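Local coordinates for transcriptional protein SWT1 (Saccharomyces cerevisiae, PDB 4PQZ) that is an RNA endonuclease that probably also acts as a transcriptional activator, represented here by its C-terminal HEPN-like domain, at residues A[79-90]-A[105-116]. Sequence-based numbering, arbitrary orientation.
Sequences IENASNYIYLFW and KNEWKSLPTVLK
The indole of Trp108 lies across Ile86 and Ser83 of helix 79-88 and against Trp90, which opens the next helix, a worked example of how an irregular chain segment can be keyed to a helix by a few shaped side chains. CG2 of Ile86 is the bump: it presses on one face of the indole, 3.5 Å from the centroid of the five-membered ring and almost on its normal, while Ile86 CD1 reaches along the six-membered ring. Ser83 OG lies at the indole edge, near its plane; with OG anti to the backbone N (chi1 178°), the hydroxyl donates to Trp108 O over 2.8 Å, tilted 25° from the carbonyl plane. The bond grips the Trp108 carbonyl while the same hydroxyl oxygen borders the ring at CE3. Trp90 closes the far end, its CZ3 3.4 Å from Trp108 NE1, the two ring planes inclined at 40°.

Lys105 spans two aromatics. Its CB sits over the Trp90 five-membered ring, and the extended chain, turning only at chi4, carries NZ above the centre of the Tyr87 ring, 3.3 Å from the centroid. This cation-pi contact is joined by a weak hydrogen bond to Tyr87 O. Lys109 runs beside the same tyrosine, bringing CD within 3.4 Å of Tyr87 OH.

At the other end, Leu111 and Ile79 cross at about a right angle, CD1 meeting CG2 at 4.0 Å, and Ile79 CG2 also abuts Leu115 O. Lys116 NZ hydrogen-bonds Leu111 O and forms a long salt bridge with Glu80, whose carboxylate also reaches Leu111 N through a water.

Within this HEPN-like helical fold, Ile79 and Ala82 pack on helix 35-62, Ile79 and Leu115 touch helix 122-139, and Ile86 meets Phe94 of helix 90-97.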
# COMPACT_ATOMS: atom_id res chain seq x y z
N ILE A 79 -8.30 -0.79 -2.09
CA ILE A 79 -7.42 -0.65 -0.95
C ILE A 79 -8.07 -1.32 0.26
O ILE A 79 -7.38 -1.88 1.11
CB ILE A 79 -7.07 0.83 -0.72
CG1 ILE A 79 -6.15 1.30 -1.84
CG2 ILE A 79 -6.43 1.07 0.66
CD1 ILE A 79 -5.86 2.80 -1.84
N GLU A 80 -9.40 -1.30 0.29
CA GLU A 80 -10.17 -2.00 1.32
C GLU A 80 -9.96 -3.52 1.33
O GLU A 80 -9.81 -4.10 2.39
CB GLU A 80 -11.66 -1.67 1.23
CG GLU A 80 -12.50 -2.34 2.32
CD GLU A 80 -13.53 -1.40 2.92
OE1 GLU A 80 -14.23 -0.70 2.15
OE2 GLU A 80 -13.64 -1.36 4.17
N ASN A 81 -9.95 -4.15 0.15
CA ASN A 81 -9.58 -5.56 0.02
C ASN A 81 -8.18 -5.86 0.57
O ASN A 81 -7.99 -6.82 1.32
CB ASN A 81 -9.62 -6.00 -1.44
CG ASN A 81 -11.01 -6.01 -2.01
OD1 ASN A 81 -11.99 -6.16 -1.28
ND2 ASN A 81 -11.10 -5.83 -3.33
N ALA A 82 -7.22 -5.02 0.18
CA ALA A 82 -5.84 -5.17 0.63
C ALA A 82 -5.75 -5.10 2.16
O ALA A 82 -5.14 -5.96 2.79
CB ALA A 82 -4.97 -4.10 -0.01
N SER A 83 -6.36 -4.07 2.73
CA SER A 83 -6.41 -3.88 4.17
C SER A 83 -7.00 -5.09 4.88
O SER A 83 -6.45 -5.61 5.86
CB SER A 83 -7.24 -2.65 4.51
OG SER A 83 -7.33 -2.49 5.91
N ASN A 84 -8.14 -5.56 4.37
CA ASN A 84 -8.77 -6.78 4.88
C ASN A 84 -7.82 -8.00 4.84
O ASN A 84 -7.71 -8.76 5.80
CB ASN A 84 -10.09 -7.07 4.14
CG ASN A 84 -10.70 -8.42 4.51
OD1 ASN A 84 -10.81 -8.76 5.69
ND2 ASN A 84 -11.07 -9.21 3.49
N TYR A 85 -7.09 -8.16 3.73
CA TYR A 85 -6.03 -9.17 3.67
C TYR A 85 -4.91 -9.03 4.72
O TYR A 85 -4.46 -10.02 5.29
CB TYR A 85 -5.43 -9.27 2.26
CG TYR A 85 -6.27 -10.13 1.35
CD1 TYR A 85 -6.74 -11.38 1.77
CD2 TYR A 85 -6.62 -9.68 0.09
CE1 TYR A 85 -7.53 -12.15 0.94
CE2 TYR A 85 -7.39 -10.45 -0.74
CZ TYR A 85 -7.84 -11.68 -0.32
OH TYR A 85 -8.60 -12.41 -1.17
N ILE A 86 -4.47 -7.79 4.97
CA ILE A 86 -3.46 -7.56 6.00
C ILE A 86 -4.02 -7.91 7.36
O ILE A 86 -3.34 -8.56 8.16
CB ILE A 86 -2.95 -6.09 6.01
CG1 ILE A 86 -2.18 -5.79 4.73
CG2 ILE A 86 -2.07 -5.84 7.22
CD1 ILE A 86 -1.80 -4.33 4.59
N TYR A 87 -5.25 -7.47 7.61
CA TYR A 87 -6.05 -7.88 8.78
C TYR A 87 -6.21 -9.41 8.97
O TYR A 87 -5.92 -9.96 10.04
CB TYR A 87 -7.44 -7.25 8.73
CG TYR A 87 -8.20 -7.37 10.02
CD1 TYR A 87 -8.02 -6.44 11.05
CD2 TYR A 87 -9.10 -8.43 10.24
CE1 TYR A 87 -8.72 -6.55 12.26
CE2 TYR A 87 -9.80 -8.55 11.44
CZ TYR A 87 -9.60 -7.61 12.44
OH TYR A 87 -10.29 -7.72 13.63
N LEU A 88 -6.69 -10.10 7.94
CA LEU A 88 -6.98 -11.55 8.05
C LEU A 88 -5.74 -12.39 8.25
O LEU A 88 -5.78 -13.41 8.92
CB LEU A 88 -7.70 -12.07 6.81
CG LEU A 88 -9.17 -11.70 6.66
CD1 LEU A 88 -9.68 -12.28 5.35
CD2 LEU A 88 -9.97 -12.23 7.85
N PHE A 89 -4.63 -11.94 7.66
CA PHE A 89 -3.39 -12.69 7.68
C PHE A 89 -2.35 -12.07 8.60
O PHE A 89 -1.15 -12.35 8.46
CB PHE A 89 -2.84 -12.88 6.25
CG PHE A 89 -3.67 -13.82 5.42
CD1 PHE A 89 -3.49 -15.20 5.52
CD2 PHE A 89 -4.64 -13.33 4.56
CE1 PHE A 89 -4.27 -16.08 4.77
CE2 PHE A 89 -5.43 -14.22 3.80
CZ PHE A 89 -5.24 -15.59 3.92
N TRP A 90 -2.81 -11.26 9.55
CA TRP A 90 -1.91 -10.51 10.43
C TRP A 90 -0.99 -11.41 11.26
O TRP A 90 0.24 -11.30 11.19
CB TRP A 90 -2.71 -9.58 11.36
CG TRP A 90 -1.84 -8.71 12.27
CD1 TRP A 90 -1.58 -8.91 13.61
CD2 TRP A 90 -1.13 -7.53 11.90
NE1 TRP A 90 -0.76 -7.92 14.08
CE2 TRP A 90 -0.47 -7.05 13.06
CE3 TRP A 90 -0.98 -6.82 10.70
CZ2 TRP A 90 0.33 -5.92 13.06
CZ3 TRP A 90 -0.20 -5.68 10.71
CH2 TRP A 90 0.45 -5.24 11.87
N LYS A 105 -2.62 -4.79 14.72
CA LYS A 105 -3.66 -5.49 13.96
C LYS A 105 -4.90 -4.63 13.69
O LYS A 105 -5.30 -4.46 12.55
CB LYS A 105 -4.06 -6.78 14.68
CG LYS A 105 -5.30 -7.50 14.11
CD LYS A 105 -5.44 -8.93 14.63
CE LYS A 105 -6.79 -9.57 14.26
NZ LYS A 105 -7.00 -9.70 12.79
N ASN A 106 -5.46 -4.06 14.76
CA ASN A 106 -6.68 -3.25 14.67
C ASN A 106 -6.68 -2.06 13.67
O ASN A 106 -7.73 -1.62 13.22
CB ASN A 106 -7.09 -2.79 16.08
CG ASN A 106 -8.41 -2.04 16.08
OD1 ASN A 106 -9.48 -2.65 16.02
ND2 ASN A 106 -8.33 -0.72 16.16
N GLU A 107 -5.49 -1.57 13.32
CA GLU A 107 -5.36 -0.49 12.33
C GLU A 107 -5.96 -0.88 10.95
O GLU A 107 -6.38 -0.00 10.17
CB GLU A 107 -3.87 -0.11 12.18
CG GLU A 107 -3.57 1.40 12.06
CD GLU A 107 -3.75 1.91 10.64
OE1 GLU A 107 -3.73 1.07 9.71
OE2 GLU A 107 -3.92 3.14 10.45
N TRP A 108 -5.99 -2.18 10.66
CA TRP A 108 -6.43 -2.67 9.34
C TRP A 108 -7.88 -3.14 9.31
O TRP A 108 -8.39 -3.54 8.27
CB TRP A 108 -5.51 -3.77 8.86
CG TRP A 108 -4.09 -3.33 8.89
CD1 TRP A 108 -3.14 -3.69 9.80
CD2 TRP A 108 -3.47 -2.40 8.00
NE1 TRP A 108 -1.96 -3.08 9.51
CE2 TRP A 108 -2.13 -2.28 8.42
CE3 TRP A 108 -3.90 -1.69 6.87
CZ2 TRP A 108 -1.22 -1.45 7.76
CZ3 TRP A 108 -2.98 -0.86 6.21
CH2 TRP A 108 -1.67 -0.74 6.66
N LYS A 109 -8.54 -3.08 10.46
CA LYS A 109 -9.94 -3.48 10.56
C LYS A 109 -10.83 -2.57 9.71
O LYS A 109 -11.71 -3.03 8.99
CB LYS A 109 -10.36 -3.46 12.03
CG LYS A 109 -11.63 -4.24 12.36
CD LYS A 109 -11.64 -4.64 13.83
CE LYS A 109 -13.04 -4.60 14.41
NZ LYS A 109 -14.03 -5.15 13.45
N SER A 110 -10.59 -1.26 9.81
CA SER A 110 -11.33 -0.27 9.03
C SER A 110 -10.49 0.99 8.91
O SER A 110 -10.40 1.79 9.85
CB SER A 110 -12.69 0.06 9.67
OG SER A 110 -13.53 0.79 8.78
N LEU A 111 -9.84 1.14 7.76
CA LEU A 111 -9.05 2.32 7.47
C LEU A 111 -9.94 3.54 7.34
O LEU A 111 -11.07 3.43 6.86
CB LEU A 111 -8.29 2.14 6.15
CG LEU A 111 -7.05 1.25 6.05
CD1 LEU A 111 -6.56 1.26 4.61
CD2 LEU A 111 -5.98 1.76 7.01
N PRO A 112 -9.44 4.70 7.77
CA PRO A 112 -10.13 5.96 7.49
C PRO A 112 -10.25 6.16 5.98
O PRO A 112 -9.35 5.75 5.26
CB PRO A 112 -9.18 7.01 8.09
CG PRO A 112 -8.47 6.28 9.20
CD PRO A 112 -8.25 4.89 8.62
N THR A 113 -11.34 6.77 5.53
CA THR A 113 -11.58 6.97 4.11
C THR A 113 -10.46 7.75 3.38
O THR A 113 -10.24 7.55 2.18
CB THR A 113 -12.96 7.65 3.85
OG1 THR A 113 -13.04 8.87 4.59
CG2 THR A 113 -14.09 6.73 4.30
N VAL A 114 -9.75 8.62 4.10
CA VAL A 114 -8.65 9.38 3.49
C VAL A 114 -7.55 8.45 2.95
O VAL A 114 -6.86 8.77 1.98
CB VAL A 114 -8.03 10.43 4.47
CG1 VAL A 114 -7.35 9.75 5.64
CG2 VAL A 114 -7.05 11.33 3.72
N LEU A 115 -7.42 7.30 3.60
CA LEU A 115 -6.43 6.30 3.25
C LEU A 115 -6.96 5.28 2.24
O LEU A 115 -6.18 4.54 1.64
CB LEU A 115 -5.93 5.61 4.52
CG LEU A 115 -5.28 6.54 5.55
CD1 LEU A 115 -4.86 5.82 6.84
CD2 LEU A 115 -4.10 7.29 4.91
N LYS A 116 -8.27 5.25 2.03
CA LYS A 116 -8.92 4.22 1.20
C LYS A 116 -9.36 4.69 -0.18
O LYS A 116 -9.83 3.88 -0.98
CB LYS A 116 -10.15 3.64 1.91
CG LYS A 116 -9.83 2.83 3.13
CD LYS A 116 -11.03 2.00 3.60
CE LYS A 116 -12.22 2.87 3.99
NZ LYS A 116 -12.95 2.30 5.17
O HOH W 1 -10.63 -0.76 5.29
O HOH W 2 -0.39 -6.03 16.81